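Local structure of hypothetical UPF0271 protein TTHB195 (Thermus thermophilus, 2DFA) at residues A[7-12]-A[23-28]; A[162-167]-A[197-202]; A[179-184]-A[206-211]; A[190-195]-A[230-235]. The protein probably catalyses the ATP-dependent cleavage of 5-oxoproline to L-glutamate, working as the A subunit of a complex with PxpB and PxpC. One frame throughout, in Å; residues are numbered along the deposited sequence.

Contact 1: residues A[7-12]-A[23-28]; sequences ADAGES and EIFPLV
I24 meets A7 through one branch of its side chain. From CB, 5.0 Å from A7 CB, the fork divides the work: CG2, anti to the backbone N at chi1 -68°, reaches to 3.6 Å from A7 CB, whereas CG1 stays beside that nitrogen and leads to CD1, which turns from A7 to P230 on helix 229-241. The methyl of A7 has a second neighbour in V28, whose CG1 lies 3.8 Å from A7 CB. V28 is returned to the strand because the chain folds back after I24: I24 O accepts both L27 N at 2.9 Å and V28 N at 3.3 Å. Two residues further along the strand, A9 points its methyl at the edge of the F25 ring, near CE1 and CZ and close to the ring plane, but the modelled separation is too short to be trusted. The contact lies within the beta-alpha-beta unit of strand 2-9, helix 21-24 and strand 30-34. D8, between the two alanines, points away from this interface; its OD1 bonds to N32 ND2, and with H62 and H111 its donor atoms face one vacant point, consistent with an unfilled metal site. All five touching residues are buried, and no hydrogen bond crosses between the segments, so the chemistry on this side of the strand is dispersive and depends on shape, while the polar chemistry lies on the other.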
loop_
_atom_site.group_PDB
_atom_site.type_symbol
_atom_site.label_atom_id
_atom_site.label_comp_id
_atom_site.label_asym_id
_atom_site.label_seq_id
_atom_site.Cartn_x
_atom_site.Cartn_y
_atom_site.Cartn_z
ATOM N N ALA A 7 3.040 17.025 20.846
ATOM C CA ALA A 7 1.967 16.972 19.865
ATOM C C ALA A 7 2.396 16.057 18.726
ATOM O O ALA A 7 3.591 15.914 18.445
ATOM C CB ALA A 7 1.674 18.366 19.332
ATOM N N ASP A 8 1.423 15.429 18.077
ATOM C CA ASP A 8 1.734 14.554 16.959
ATOM C C ASP A 8 2.054 15.451 15.778
ATOM O O ASP A 8 1.558 16.582 15.700
ATOM C CB ASP A 8 0.542 13.652 16.617
ATOM C CG ASP A 8 0.067 12.840 17.803
ATOM O OD1 ASP A 8 0.915 12.390 18.605
ATOM O OD2 ASP A 8 -1.161 12.637 17.925
ATOM N N ALA A 9 2.878 14.951 14.863
ATOM C CA ALA A 9 3.263 15.717 13.684
ATOM C C ALA A 9 3.833 14.807 12.600
ATOM O O ALA A 9 4.008 13.608 12.816
ATOM C CB ALA A 9 4.294 16.768 14.063
ATOM N N GLY A 10 4.117 15.396 11.442
ATOM C CA GLY A 10 4.669 14.650 10.322
ATOM C C GLY A 10 3.740 13.553 9.818
ATOM O O GLY A 10 4.192 12.544 9.287
ATOM N N GLU A 11 2.438 13.752 9.963
ATOM C CA GLU A 11 1.491 12.732 9.528
ATOM C C GLU A 11 1.043 12.851 8.071
ATOM O O GLU A 11 0.294 12.003 7.574
ATOM C CB GLU A 11 0.298 12.715 10.489
ATOM C CG GLU A 11 0.770 12.642 11.938
ATOM C CD GLU A 11 -0.311 12.240 12.919
ATOM O OE1 GLU A 11 -1.162 13.090 13.258
ATOM O OE2 GLU A 11 -0.298 11.071 13.360
ATOM N N SER A 12 1.517 13.892 7.386
ATOM C CA SER A 12 1.189 14.100 5.978
ATOM C C SER A 12 1.716 12.907 5.181
ATOM O O SER A 12 2.721 12.292 5.556
ATOM C CB SER A 12 1.846 15.383 5.450
ATOM O OG SER A 12 1.371 16.534 6.129
ATOM N N GLU A 23 2.347 25.509 12.484
ATOM C CA GLU A 23 1.776 26.298 13.568
ATOM C C GLU A 23 2.022 25.691 14.945
ATOM O O GLU A 23 2.162 26.414 15.937
ATOM C CB GLU A 23 0.271 26.466 13.355
ATOM C CG GLU A 23 -0.116 27.204 12.078
ATOM C CD GLU A 23 0.300 26.466 10.815
ATOM O OE1 GLU A 23 -0.059 25.277 10.668
ATOM O OE2 GLU A 23 0.985 27.080 9.965
ATOM N N ILE A 24 2.089 24.365 15.002
ATOM C CA ILE A 24 2.286 23.660 16.265
ATOM C C ILE A 24 3.725 23.574 16.777
ATOM O O ILE A 24 3.963 23.723 17.973
ATOM C CB ILE A 24 1.711 22.220 16.180
ATOM C CG1 ILE A 24 0.187 22.268 16.063
ATOM C CG2 ILE A 24 2.122 21.416 17.408
ATOM C CD1 ILE A 24 -0.519 22.709 17.332
ATOM N N PHE A 25 4.681 23.335 15.887
ATOM C CA PHE A 25 6.080 23.205 16.299
ATOM C C PHE A 25 6.647 24.343 17.141
ATOM O O PHE A 25 7.416 24.105 18.072
ATOM C CB PHE A 25 6.971 22.985 15.077
ATOM C CG PHE A 25 7.017 21.556 14.614
ATOM C CD1 PHE A 25 5.842 20.839 14.414
ATOM C CD2 PHE A 25 8.232 20.931 14.361
ATOM C CE1 PHE A 25 5.880 19.517 13.969
ATOM C CE2 PHE A 25 8.278 19.608 13.914
ATOM C CZ PHE A 25 7.103 18.903 13.718
ATOM N N PRO A 26 6.290 25.596 16.829
ATOM C CA PRO A 26 6.835 26.690 17.639
ATOM C C PRO A 26 6.226 26.769 19.044
ATOM O O PRO A 26 6.664 27.567 19.874
ATOM C CB PRO A 26 6.524 27.924 16.795
ATOM C CG PRO A 26 5.230 27.552 16.135
ATOM C CD PRO A 26 5.477 26.115 15.714
ATOM N N LEU A 27 5.232 25.925 19.310
ATOM C CA LEU A 27 4.557 25.921 20.604
ATOM C C LEU A 27 4.900 24.740 21.515
ATOM O O LEU A 27 4.781 24.840 22.738
ATOM C CB LEU A 27 3.043 25.943 20.389
ATOM C CG LEU A 27 2.478 27.016 19.457
ATOM C CD1 LEU A 27 0.997 26.759 19.229
ATOM C CD2 LEU A 27 2.706 28.397 20.056
ATOM N N VAL A 28 5.320 23.621 20.931
ATOM C CA VAL A 28 5.625 22.435 21.731
ATOM C C VAL A 28 7.109 22.209 21.960
ATOM O O VAL A 28 7.944 22.784 21.262
ATOM C CB VAL A 28 5.028 21.168 21.070
ATOM C CG1 VAL A 28 3.528 21.340 20.882
ATOM C CG2 VAL A 28 5.691 20.915 19.731
#

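Contact 2: residues A[162-167]-A[197-202]; sequences LEAFPE and LRMVLE
A chi1 of -59° sets M199 CG anti to its own carbonyl carbon, and chi2 of 175° keeps the chain extended, carrying SD from helix 189-201 to A164 and P166. This is a beta-alpha packing contact of a curled, mainly parallel (beta/alpha) fold: strand 160-164 and the loop leaving it receive the M199 side chain from the helix that follows. SD is the anchor. It lies 4.0 Å from A164 CB and equally 4.0 Å from P166 CA, while P166 CB is slightly farther at 4.2 Å, so the sulfur occupies a corner formed where the strand runs out into the loop. No hydrogen bond links the segments, and M199 is the one residue of 197-202 that touches 162-167. Cut back to an alanine here, the side chain would lose CG, SD and CE, which would probably open a gap beside A164 and P166 and leave the F165 carbonyl without its methyl neighbour. F165, between those two residues, points away from the helix and touches Y115 and C221, so A164 and F165 face opposite ways. The bend at chi3 (141°) directs the terminal methyl to the F165 backbone, with M199 CE 3.9 Å from F165 O and 4.0 Å from F165 C.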
loop_
_atom_site.group_PDB
_atom_site.type_symbol
_atom_site.label_atom_id
_atom_site.label_comp_id
_atom_site.label_asym_id
_atom_site.label_seq_id
_atom_site.Cartn_x
_atom_site.Cartn_y
_atom_site.Cartn_z
ATOM N N LEU A 162 5.259 9.744 32.022
ATOM C CA LEU A 162 3.816 9.850 32.210
ATOM C C LEU A 162 3.159 11.001 31.466
ATOM O O LEU A 162 3.529 12.164 31.626
ATOM C CB LEU A 162 3.492 9.944 33.703
ATOM C CG LEU A 162 4.030 8.776 34.535
ATOM C CD1 LEU A 162 3.540 8.903 35.973
ATOM C CD2 LEU A 162 3.561 7.454 33.930
ATOM N N GLU A 163 2.159 10.659 30.661
ATOM C CA GLU A 163 1.436 11.634 29.858
ATOM C C GLU A 163 0.074 11.992 30.441
ATOM O O GLU A 163 -0.628 11.141 30.988
ATOM C CB GLU A 163 1.270 11.087 28.438
ATOM C CG GLU A 163 0.436 11.941 27.517
ATOM C CD GLU A 163 0.508 11.462 26.077
ATOM O OE1 GLU A 163 0.238 10.267 25.825
ATOM O OE2 GLU A 163 0.835 12.287 25.198
ATOM N N ALA A 164 -0.286 13.266 30.324
ATOM C CA ALA A 164 -1.570 13.765 30.807
ATOM C C ALA A 164 -2.213 14.512 29.647
ATOM O O ALA A 164 -1.515 15.016 28.761
ATOM C CB ALA A 164 -1.366 14.703 32.005
ATOM N N PHE A 165 -3.539 14.592 29.655
ATOM C CA PHE A 165 -4.262 15.251 28.576
ATOM C C PHE A 165 -5.145 16.401 29.036
ATOM O O PHE A 165 -6.279 16.190 29.456
ATOM C CB PHE A 165 -5.124 14.227 27.832
ATOM C CG PHE A 165 -4.360 13.023 27.361
ATOM C CD1 PHE A 165 -3.971 12.034 28.261
ATOM C CD2 PHE A 165 -4.010 12.886 26.021
ATOM C CE1 PHE A 165 -3.243 10.928 27.831
ATOM C CE2 PHE A 165 -3.282 11.784 25.583
ATOM C CZ PHE A 165 -2.898 10.802 26.492
ATOM N N PRO A 166 -4.639 17.639 28.944
ATOM C CA PRO A 166 -5.430 18.799 29.364
ATOM C C PRO A 166 -6.720 18.984 28.559
ATOM O O PRO A 166 -7.637 19.672 29.004
ATOM C CB PRO A 166 -4.454 19.964 29.196
ATOM C CG PRO A 166 -3.532 19.492 28.109
ATOM C CD PRO A 166 -3.302 18.050 28.483
ATOM N N GLU A 167 -6.798 18.357 27.389
ATOM C CA GLU A 167 -7.985 18.480 26.544
ATOM C C GLU A 167 -9.014 17.374 26.736
ATOM O O GLU A 167 -10.081 17.402 26.118
ATOM C CB GLU A 167 -7.583 18.517 25.070
ATOM C CG GLU A 167 -6.685 19.676 24.689
ATOM C CD GLU A 167 -6.345 19.665 23.208
ATOM O OE1 GLU A 167 -7.241 19.958 22.388
ATOM O OE2 GLU A 167 -5.186 19.352 22.867
ATOM N N LEU A 197 -2.324 24.040 33.659
ATOM C CA LEU A 197 -1.641 24.641 34.805
ATOM C C LEU A 197 -1.849 23.803 36.071
ATOM O O LEU A 197 -0.931 23.510 36.826
ATOM C CB LEU A 197 -2.240 26.037 35.032
ATOM C CG LEU A 197 -1.383 27.177 34.470
ATOM C CD1 LEU A 197 -1.925 28.555 34.868
ATOM C CD2 LEU A 197 0.063 27.128 34.968
ATOM N N ARG A 198 -3.130 23.465 36.307
ATOM C CA ARG A 198 -3.486 22.690 37.488
ATOM C C ARG A 198 -2.697 21.383 37.567
ATOM O O ARG A 198 -2.160 21.011 38.601
ATOM C CB ARG A 198 -4.984 22.393 37.412
ATOM C CG ARG A 198 -5.535 21.813 38.715
ATOM C CD ARG A 198 -6.079 22.900 39.656
ATOM N NE ARG A 198 -6.181 22.395 41.031
ATOM C CZ ARG A 198 -7.184 21.537 41.292
ATOM N NH1 ARG A 198 -8.003 21.180 40.318
ATOM N NH2 ARG A 198 -7.363 21.069 42.530
ATOM N N MET A 199 -2.683 20.652 36.435
ATOM C CA MET A 199 -1.969 19.379 36.405
ATOM C C MET A 199 -0.490 19.551 36.765
ATOM O O MET A 199 0.114 18.740 37.451
ATOM C CB MET A 199 -2.083 18.790 34.997
ATOM C CG MET A 199 -3.523 18.546 34.541
ATOM S SD MET A 199 -3.591 17.977 32.835
ATOM C CE MET A 199 -4.920 16.782 33.027
ATOM N N VAL A 200 0.111 20.630 36.228
ATOM C CA VAL A 200 1.522 20.878 36.523
ATOM C C VAL A 200 1.728 21.374 37.961
ATOM O O VAL A 200 2.461 20.796 38.752
ATOM C CB VAL A 200 2.053 21.913 35.525
ATOM C CG1 VAL A 200 3.524 22.209 35.821
ATOM C CG2 VAL A 200 1.930 21.389 34.107
ATOM N N LEU A 201 1.065 22.506 38.274
ATOM C CA LEU A 201 1.284 23.156 39.569
ATOM C C LEU A 201 0.768 22.333 40.763
ATOM O O LEU A 201 1.320 22.378 41.856
ATOM C CB LEU A 201 0.581 24.524 39.561
ATOM C CG LEU A 201 1.122 25.508 38.514
ATOM C CD1 LEU A 201 0.399 26.857 38.565
ATOM C CD2 LEU A 201 2.609 25.820 38.706
ATOM N N GLU A 202 -0.351 21.603 40.552
ATOM C CA GLU A 202 -0.974 20.934 41.697
ATOM C C GLU A 202 -0.993 19.404 41.575
ATOM O O GLU A 202 -1.271 18.684 42.525
ATOM C CB GLU A 202 -2.403 21.467 41.854
ATOM C CG GLU A 202 -2.451 22.913 42.357
ATOM C CD GLU A 202 -3.894 23.374 42.409
ATOM O OE1 GLU A 202 -4.670 22.796 43.164
ATOM O OE2 GLU A 202 -4.226 24.340 41.714
#

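Contact 3: residues A[179-184]-A[206-211]; sequences RSMPGS and EALDGG
Two beta turns face each other, a type II turn from M181 to S184 and a type I turn from A207 to G210, with the closest alpha carbons, those of G183 and L208, 7.7 Å apart. L208 is the one residue of its turn that touches the other segment. Its CG is anti to the backbone N (chi1 180°), which sends the isobutyl group straight out from the turn, and the fork at its end does the touching. CD2 sits 3.7 Å from P182 O and 3.8 Å from M181 SD; CD1 is looser, 4.1 Å from P182 O. M181 extends its chain past L208 at a slant, then bends at chi3 (-88°), so that the sulfur rather than the methyl makes the contact. A beta hairpin carries L208: strands 204-206 and 212-214 pair antiparallel, and at their end A207 N bonds to G211 O at 2.7 Å while G210 N reaches A207 O at 3.2 Å. The facing turn belongs to the long loop between strand 160-164 and helix 189-201. Within it G183 has a positive phi (88°), and a side chain there would collide with the carbonyl oxygen of P182 and would also head for L208, so both grounds favour glycine. Another part of the same loop grips the hairpin by polar bonds: R172 N binds D209 OD1, R172 NH1 binds G210 O, and Y170 pairs through its backbone with L208. L208 also touches a crystal neighbour, so the lattice may influence how its methyl groups lie.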
loop_
_atom_site.group_PDB
_atom_site.type_symbol
_atom_site.label_atom_id
_atom_site.label_comp_id
_atom_site.label_asym_id
_atom_site.label_seq_id
_atom_site.Cartn_x
_atom_site.Cartn_y
_atom_site.Cartn_z
ATOM N N ARG A 179 -14.793 8.644 25.019
ATOM C CA ARG A 179 -14.828 9.668 23.975
ATOM C C ARG A 179 -16.162 10.399 23.771
ATOM O O ARG A 179 -16.232 11.620 23.748
ATOM C CB ARG A 179 -14.464 8.999 22.648
ATOM C CG ARG A 179 -12.954 8.953 22.410
ATOM C CD ARG A 179 -12.435 10.243 21.764
ATOM N NE ARG A 179 -13.085 11.414 22.357
ATOM C CZ ARG A 179 -12.749 12.622 21.870
ATOM N NH1 ARG A 179 -11.866 12.723 20.891
ATOM N NH2 ARG A 179 -13.324 13.720 22.370
ATOM N N SER A 180 -17.238 9.612 23.566
ATOM C CA SER A 180 -18.505 10.225 23.167
ATOM C C SER A 180 -19.357 10.545 24.399
ATOM O O SER A 180 -20.574 10.663 24.336
ATOM C CB SER A 180 -19.271 9.288 22.231
ATOM O OG SER A 180 -18.900 9.563 20.880
ATOM N N MET A 181 -18.678 10.656 25.556
ATOM C CA MET A 181 -19.405 10.984 26.778
ATOM C C MET A 181 -19.519 12.506 26.875
ATOM O O MET A 181 -18.579 13.252 26.635
ATOM C CB MET A 181 -18.676 10.341 27.957
ATOM C CG MET A 181 -19.449 10.491 29.269
ATOM S SD MET A 181 -18.482 9.967 30.690
ATOM C CE MET A 181 -18.935 8.227 30.669
ATOM N N PRO A 182 -20.741 12.964 27.207
ATOM C CA PRO A 182 -21.037 14.382 27.288
ATOM C C PRO A 182 -19.966 15.093 28.127
ATOM O O PRO A 182 -19.794 14.853 29.315
ATOM C CB PRO A 182 -22.408 14.510 27.950
ATOM C CG PRO A 182 -23.085 13.138 27.936
ATOM C CD PRO A 182 -22.001 12.218 27.197
ATOM N N GLY A 183 -19.198 15.963 27.444
ATOM C CA GLY A 183 -18.187 16.745 28.149
ATOM C C GLY A 183 -16.849 16.010 28.239
ATOM O O GLY A 183 -15.988 16.330 29.049
ATOM N N SER A 184 -16.693 14.978 27.388
ATOM C CA SER A 184 -15.472 14.181 27.446
ATOM C C SER A 184 -14.251 14.939 26.922
ATOM O O SER A 184 -13.122 14.728 27.352
ATOM C CB SER A 184 -15.684 12.901 26.639
ATOM O OG SER A 184 -14.516 12.086 26.734
ATOM N N GLU A 206 -9.756 18.277 37.809
ATOM C CA GLU A 206 -11.167 18.029 38.069
ATOM C C GLU A 206 -11.624 16.727 37.410
ATOM O O GLU A 206 -11.178 16.337 36.337
ATOM C CB GLU A 206 -11.970 19.209 37.512
ATOM C CG GLU A 206 -13.416 19.229 38.011
ATOM C CD GLU A 206 -14.189 20.307 37.284
ATOM O OE1 GLU A 206 -13.567 21.234 36.782
ATOM O OE2 GLU A 206 -15.419 20.215 37.243
ATOM N N ALA A 207 -12.511 16.011 38.122
ATOM C CA ALA A 207 -13.081 14.807 37.543
ATOM C C ALA A 207 -14.507 15.056 37.047
ATOM O O ALA A 207 -15.304 15.761 37.656
ATOM C CB ALA A 207 -13.075 13.708 38.605
ATOM N N LEU A 208 -14.804 14.480 35.872
ATOM C CA LEU A 208 -16.118 14.680 35.276
ATOM C C LEU A 208 -17.244 14.145 36.173
ATOM O O LEU A 208 -18.329 14.708 36.264
ATOM C CB LEU A 208 -16.113 13.973 33.914
ATOM C CG LEU A 208 -17.441 14.078 33.152
ATOM C CD1 LEU A 208 -17.843 15.530 32.890
ATOM C CD2 LEU A 208 -17.383 13.396 31.781
ATOM N N ASP A 209 -16.967 13.002 36.835
ATOM C CA ASP A 209 -18.003 12.401 37.674
ATOM C C ASP A 209 -17.884 12.804 39.153
ATOM O O ASP A 209 -18.233 12.062 40.063
ATOM C CB ASP A 209 -17.975 10.873 37.504
ATOM C CG ASP A 209 -16.597 10.306 37.833
ATOM O OD1 ASP A 209 -15.616 11.012 37.604
ATOM O OD2 ASP A 209 -16.520 9.142 38.232
ATOM N N GLY A 210 -17.396 14.020 39.400
ATOM C CA GLY A 210 -17.295 14.510 40.765
ATOM C C GLY A 210 -15.910 14.639 41.367
ATOM O O GLY A 210 -15.073 13.746 41.230
ATOM N N GLY A 211 -15.674 15.760 42.044
ATOM C CA GLY A 211 -14.392 15.994 42.689
ATOM C C GLY A 211 -13.211 16.113 41.744
ATOM O O GLY A 211 -13.323 16.682 40.658
#

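Contact 4: residues A[190-195]-A[230-235]; sequences EEAARR and PEVARA
A193 packs its methyl on the backbone of A235: A193 CB lies 3.6 Å from A235 O, whereas the two methyl carbons, A193 CB and A235 CB, are 4.3 Å apart. One residue earlier, A192 CB meets V232 CG1 at 4.0 Å; that branch is brought there by chi1 of -178°, which places CG1 anti to the V232 backbone N. At the more exposed border E190 folds over at chi2 (-70°), and its OE1 comes no nearer than 4.2 Å to A235 CB, a loose brush between a carboxylate and a methyl. With small residues at the crossing, the short helical segments approach to 8.5 Å between axes and cross at -40°, and the A193 and A235 alpha carbons are 5.8 Å apart. Farther out, the first helix is tied to the preceding loop: D188 OD2 accepts E191 N, R195 NH2 bonds to R168 O, and R195 NE makes a weak bond to P166 O. P189 adds to the seam by touching both V232 and A235. The pair thus forms adjoining outer helices of the curled parallel sheet, helix 189-201 on one flank of helix 229-241, while P230 and A233 of the latter pack against I24 of helix 21-24.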
loop_
_atom_site.group_PDB
_atom_site.type_symbol
_atom_site.label_atom_id
_atom_site.label_comp_id
_atom_site.label_asym_id
_atom_site.label_seq_id
_atom_site.Cartn_x
_atom_site.Cartn_y
_atom_site.Cartn_z
ATOM N N GLU A 190 -9.062 28.035 26.777
ATOM C CA GLU A 190 -8.919 28.676 28.081
ATOM C C GLU A 190 -9.016 27.664 29.234
ATOM O O GLU A 190 -8.223 27.662 30.164
ATOM C CB GLU A 190 -10.020 29.733 28.217
ATOM C CG GLU A 190 -10.153 30.614 26.973
ATOM C CD GLU A 190 -8.952 31.524 26.869
ATOM O OE1 GLU A 190 -7.839 31.017 26.824
ATOM O OE2 GLU A 190 -9.147 32.740 26.782
ATOM N N GLU A 191 -10.057 26.805 29.172
ATOM C CA GLU A 191 -10.199 25.781 30.207
ATOM C C GLU A 191 -9.064 24.753 30.139
ATOM O O GLU A 191 -8.538 24.294 31.141
ATOM C CB GLU A 191 -11.548 25.077 30.037
ATOM C CG GLU A 191 -11.882 24.182 31.235
ATOM C CD GLU A 191 -13.132 23.377 30.951
ATOM O OE1 GLU A 191 -14.141 23.968 30.587
ATOM O OE2 GLU A 191 -13.103 22.162 31.166
ATOM N N ALA A 192 -8.724 24.363 28.899
ATOM C CA ALA A 192 -7.627 23.419 28.724
ATOM C C ALA A 192 -6.327 23.958 29.326
ATOM O O ALA A 192 -5.565 23.257 29.973
ATOM C CB ALA A 192 -7.445 23.183 27.227
ATOM N N ALA A 193 -6.063 25.247 29.052
ATOM C CA ALA A 193 -4.898 25.878 29.660
ATOM C C ALA A 193 -5.023 25.896 31.187
ATOM O O ALA A 193 -4.073 25.682 31.928
ATOM C CB ALA A 193 -4.816 27.309 29.135
ATOM N N ARG A 194 -6.250 26.213 31.642
ATOM C CA ARG A 194 -6.537 26.179 33.072
ATOM C C ARG A 194 -6.204 24.810 33.674
ATOM O O ARG A 194 -5.536 24.682 34.692
ATOM C CB ARG A 194 -8.028 26.474 33.250
ATOM C CG ARG A 194 -8.351 27.000 34.648
ATOM C CD ARG A 194 -9.862 27.021 34.941
ATOM N NE ARG A 194 -10.648 27.293 33.733
ATOM C CZ ARG A 194 -10.517 28.505 33.173
ATOM N NH1 ARG A 194 -9.667 29.376 33.685
ATOM N NH2 ARG A 194 -11.294 28.844 32.142
ATOM N N ARG A 195 -6.738 23.763 33.015
ATOM C CA ARG A 195 -6.483 22.401 33.473
ATOM C C ARG A 195 -4.989 22.059 33.417
ATOM O O ARG A 195 -4.429 21.427 34.301
ATOM C CB ARG A 195 -7.278 21.448 32.574
ATOM C CG ARG A 195 -8.791 21.607 32.748
ATOM C CD ARG A 195 -9.591 20.904 31.639
ATOM N NE ARG A 195 -9.355 19.455 31.650
ATOM C CZ ARG A 195 -10.137 18.708 32.450
ATOM N NH1 ARG A 195 -11.066 19.289 33.189
ATOM N NH2 ARG A 195 -9.992 17.382 32.469
ATOM N N PRO A 230 -3.782 24.537 17.150
ATOM C CA PRO A 230 -2.837 25.639 17.357
ATOM C C PRO A 230 -3.305 26.595 18.451
ATOM O O PRO A 230 -2.512 27.033 19.282
ATOM C CB PRO A 230 -2.784 26.301 15.984
ATOM C CG PRO A 230 -2.960 25.139 15.058
ATOM C CD PRO A 230 -4.091 24.379 15.717
ATOM N N GLU A 231 -4.597 26.912 18.449
ATOM C CA GLU A 231 -5.167 27.811 19.449
ATOM C C GLU A 231 -5.029 27.234 20.850
ATOM O O GLU A 231 -4.624 27.932 21.783
ATOM C CB GLU A 231 -6.646 28.076 19.152
ATOM C CG GLU A 231 -6.889 29.079 18.038
ATOM C CD GLU A 231 -8.362 29.230 17.700
ATOM O OE1 GLU A 231 -9.160 29.536 18.614
ATOM O OE2 GLU A 231 -8.721 29.041 16.517
ATOM N N VAL A 232 -5.372 25.959 20.998
ATOM C CA VAL A 232 -5.279 25.296 22.292
ATOM C C VAL A 232 -3.825 25.258 22.744
ATOM O O VAL A 232 -3.509 25.621 23.877
ATOM C CB VAL A 232 -5.816 23.847 22.225
ATOM C CG1 VAL A 232 -5.745 23.202 23.600
ATOM C CG2 VAL A 232 -7.245 23.846 21.705
ATOM N N ALA A 233 -2.945 24.819 21.852
ATOM C CA ALA A 233 -1.522 24.736 22.160
ATOM C C ALA A 233 -0.993 26.109 22.567
ATOM O O ALA A 233 -0.215 26.236 23.513
ATOM C CB ALA A 233 -0.755 24.217 20.948
ATOM N N ARG A 234 -1.423 27.134 21.843
ATOM C CA ARG A 234 -1.000 28.500 22.127
ATOM C C ARG A 234 -1.444 28.872 23.537
ATOM O O ARG A 234 -0.630 29.261 24.380
ATOM C CB ARG A 234 -1.631 29.460 21.119
ATOM C CG ARG A 234 -1.034 30.859 21.119
ATOM C CD ARG A 234 -1.831 31.779 20.202
ATOM N NE ARG A 234 -2.102 31.156 18.909
ATOM C CZ ARG A 234 -1.169 30.842 18.015
ATOM N NH1 ARG A 234 0.109 31.096 18.265
ATOM N NH2 ARG A 234 -1.516 30.265 16.871
ATOM N N ALA A 235 -2.744 28.741 23.784
ATOM C CA ALA A 235 -3.318 29.064 25.082
ATOM C C ALA A 235 -2.605 28.334 26.215
ATOM O O ALA A 235 -2.283 28.932 27.241
ATOM C CB ALA A 235 -4.807 28.721 25.092
#

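In the fold
From the N terminus, contact 1 comes first and closes a short loop of ten residues inside the opening beta-alpha-beta unit before any other contact begins. The remaining three open in the order 2, 3, 4 and close in the same order, so each crosses the other two and none nests. Contact 2 joins strand 160-164 and its exit to helix 189-201; contact 3 ties the intervening loop to the hairpin beyond that helix; contact 4 sets the same helix against helix 229-241. Contacts 2 and 4 therefore share helix 189-201, with centres about 12 Å apart. Contact 1 rejoins the series through L27 and I24, which pack on segment 230-235, linking the N-terminal and C-terminal parts.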